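Local atomic coordinates of polysaccharide Lyase Family 6 (Bacteroides cellulosilyticus, PDB entry 6QPS), a protein that probably cleaves the mannuronic acid-rich stretches of alginate as a calcium-binding polysaccharide lyase of family 6. Residues I137-D142 / N173-G178. Sequence-based numbering, arbitrary orientation.
Sequences IDECND and NKRVGG
Glu139 and Asn173, whose CA atoms lie 5.1 Å apart, hold equivalent places on neighbouring turns, where 137-142 and 173-178 leave their strands and run on nearly parallel, 19° apart in direction. Both residues have positive phi, which asparagine accepts more readily than glutamate does. The amide of Asn173 reaches back to the end of strand 131-138: its ND2 gives Asp138 OD1 a straight hydrogen bond of 2.8 Å, received on the syn side of the carboxylate. Beyond the strand, the Asn141 side chain takes over the pairing. An asparagine suits this place because its amide both donates and accepts: Asn141 ND2 bonds to Asn173 O at 3.0 Å in the carbonyl plane, while Asn141 OD1 takes Arg175 N at 2.9 Å from above its own carbonyl plane. Water 1 also donates to Asn141 OD1 and accepts from Lys174 NZ, the ammonium group that binds Glu154 O and Val176 O as well. Val176 CG2 adds an apolar touch, 4.1 Å from Asn141 CB. On the outer side, Arg175, extended from CG to NE, makes a side-on, two-pronged salt bridge. Arg175 NE reaches Glu139 OE1, and Arg175 NH2 reaches Glu139 OE2, both at 2.9 Å and on syn lone pairs, with the planes only 16° apart. The bend of Glu139 at chi2 (-77°) folds its carboxylate over Asn173 CB, nearly coplanar with the guanidinium. A glutamine in place of Glu139 takes away the charge and one acceptor, and would probably leave Arg175 NE or NH2 without its mate and the guanidinium freer to turn. In this parallel beta-helix, expected of the chondroitinase B family, side chains thus continue between successive turns the bonding that the strands' backbones begin, and the paired opposite charges probably favour this alignment.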
loop_
_atom_site.group_PDB
_atom_site.type_symbol
_atom_site.label_atom_id
_atom_site.label_comp_id
_atom_site.label_asym_id
_atom_site.label_seq_id
_atom_site.Cartn_x
_atom_site.Cartn_y
_atom_site.Cartn_z
ATOM N N ILE A 137 3.126 15.239 -2.261
ATOM C CA ILE A 137 1.712 15.610 -2.280
ATOM C C ILE A 137 1.284 15.765 -0.824
ATOM O O ILE A 137 1.263 14.786 -0.056
ATOM C CB ILE A 137 0.843 14.567 -2.993
ATOM C CG1 ILE A 137 1.336 14.293 -4.414
ATOM C CG2 ILE A 137 -0.623 15.049 -3.028
ATOM C CD1 ILE A 137 0.490 13.268 -5.212
ATOM N N ASP A 138 0.952 16.997 -0.424
ATOM C CA ASP A 138 0.616 17.315 0.962
ATOM C C ASP A 138 -0.599 18.235 0.977
ATOM O O ASP A 138 -0.642 19.215 0.224
ATOM C CB ASP A 138 1.803 18.006 1.664
ATOM C CG ASP A 138 1.565 18.242 3.158
ATOM O OD1 ASP A 138 0.797 17.509 3.792
ATOM O OD2 ASP A 138 2.138 19.200 3.722
ATOM N N GLU A 139 -1.599 17.893 1.801
ATOM C CA GLU A 139 -2.765 18.767 2.026
ATOM C C GLU A 139 -3.527 19.065 0.732
ATOM O O GLU A 139 -4.094 20.148 0.573
ATOM C CB GLU A 139 -2.375 20.081 2.719
ATOM C CG GLU A 139 -1.701 19.930 4.069
ATOM C CD GLU A 139 -2.659 19.591 5.200
ATOM O OE1 GLU A 139 -3.880 19.459 4.956
ATOM O OE2 GLU A 139 -2.183 19.460 6.357
ATOM N N CYS A 140 -3.586 18.105 -0.197
ATOM C CA CYS A 140 -4.190 18.348 -1.510
ATOM C C CYS A 140 -5.670 17.962 -1.481
ATOM O O CYS A 140 -6.121 16.995 -2.109
ATOM C CB CYS A 140 -3.406 17.622 -2.596
ATOM S SG CYS A 140 -1.876 18.493 -3.095
ATOM N N ASN A 141 -6.437 18.776 -0.749
ATOM C CA ASN A 141 -7.840 18.506 -0.449
ATOM C C ASN A 141 -8.735 19.594 -1.035
ATOM O O ASN A 141 -8.551 20.777 -0.746
ATOM C CB ASN A 141 -8.001 18.417 1.074
ATOM C CG ASN A 141 -7.135 17.328 1.687
ATOM O OD1 ASN A 141 -7.255 16.156 1.323
ATOM N ND2 ASN A 141 -6.260 17.697 2.604
ATOM N N ASP A 142 -9.720 19.188 -1.841
ATOM C CA ASP A 142 -10.656 20.120 -2.462
ATOM C C ASP A 142 -11.462 20.812 -1.380
ATOM O O ASP A 142 -12.170 20.138 -0.616
ATOM C CB ASP A 142 -11.595 19.327 -3.370
ATOM C CG ASP A 142 -12.529 20.206 -4.191
ATOM O OD1 ASP A 142 -12.641 21.418 -3.904
ATOM O OD2 ASP A 142 -13.147 19.659 -5.138
ATOM N N ASN A 173 -1.463 13.801 4.741
ATOM C CA ASN A 173 -2.534 14.722 5.142
ATOM C C ASN A 173 -3.674 14.803 4.132
ATOM O O ASN A 173 -4.223 15.880 3.876
ATOM C CB ASN A 173 -1.964 16.089 5.496
ATOM C CG ASN A 173 -0.919 15.980 6.598
ATOM O OD1 ASN A 173 -1.218 15.481 7.671
ATOM N ND2 ASN A 173 0.315 16.349 6.308
ATOM N N LYS A 174 -4.053 13.644 3.593
ATOM C CA LYS A 174 -5.298 13.538 2.845
ATOM C C LYS A 174 -6.467 13.539 3.835
ATOM O O LYS A 174 -6.460 12.776 4.808
ATOM C CB LYS A 174 -5.301 12.287 1.963
ATOM C CG LYS A 174 -6.426 12.358 0.911
ATOM C CD LYS A 174 -6.389 11.157 -0.050
ATOM C CE LYS A 174 -7.197 11.346 -1.328
ATOM N NZ LYS A 174 -8.529 11.973 -1.041
ATOM N N ARG A 175 -7.443 14.433 3.612
ATOM C CA ARG A 175 -8.549 14.670 4.536
ATOM C C ARG A 175 -9.916 14.430 3.915
ATOM O O ARG A 175 -10.919 14.468 4.639
ATOM C CB ARG A 175 -8.480 16.098 5.106
ATOM C CG ARG A 175 -7.139 16.421 5.793
ATOM C CD ARG A 175 -7.054 17.875 6.316
ATOM N NE ARG A 175 -5.702 18.199 6.774
ATOM C CZ ARG A 175 -5.226 17.900 7.982
ATOM N NH1 ARG A 175 -5.991 17.277 8.871
ATOM N NH2 ARG A 175 -3.990 18.242 8.310
ATOM N N VAL A 176 -9.985 14.212 2.609
ATOM C CA VAL A 176 -11.209 13.872 1.895
ATOM C C VAL A 176 -11.141 12.401 1.541
ATOM O O VAL A 176 -10.059 11.835 1.374
ATOM C CB VAL A 176 -11.308 14.763 0.635
ATOM C CG1 VAL A 176 -12.446 14.335 -0.275
ATOM C CG2 VAL A 176 -11.450 16.249 1.042
ATOM N N GLY A 177 -12.310 11.780 1.428
ATOM C CA GLY A 177 -12.383 10.402 1.000
ATOM C C GLY A 177 -11.657 10.145 -0.309
ATOM O O GLY A 177 -11.542 11.048 -1.154
ATOM N N GLY A 178 -11.197 8.907 -0.488
ATOM C CA GLY A 178 -10.516 8.496 -1.701
ATOM C C GLY A 178 -9.102 8.018 -1.479
ATOM O O GLY A 178 -8.495 8.278 -0.440
HETATM O O HOH W 1 -8.126 14.750 -0.954
#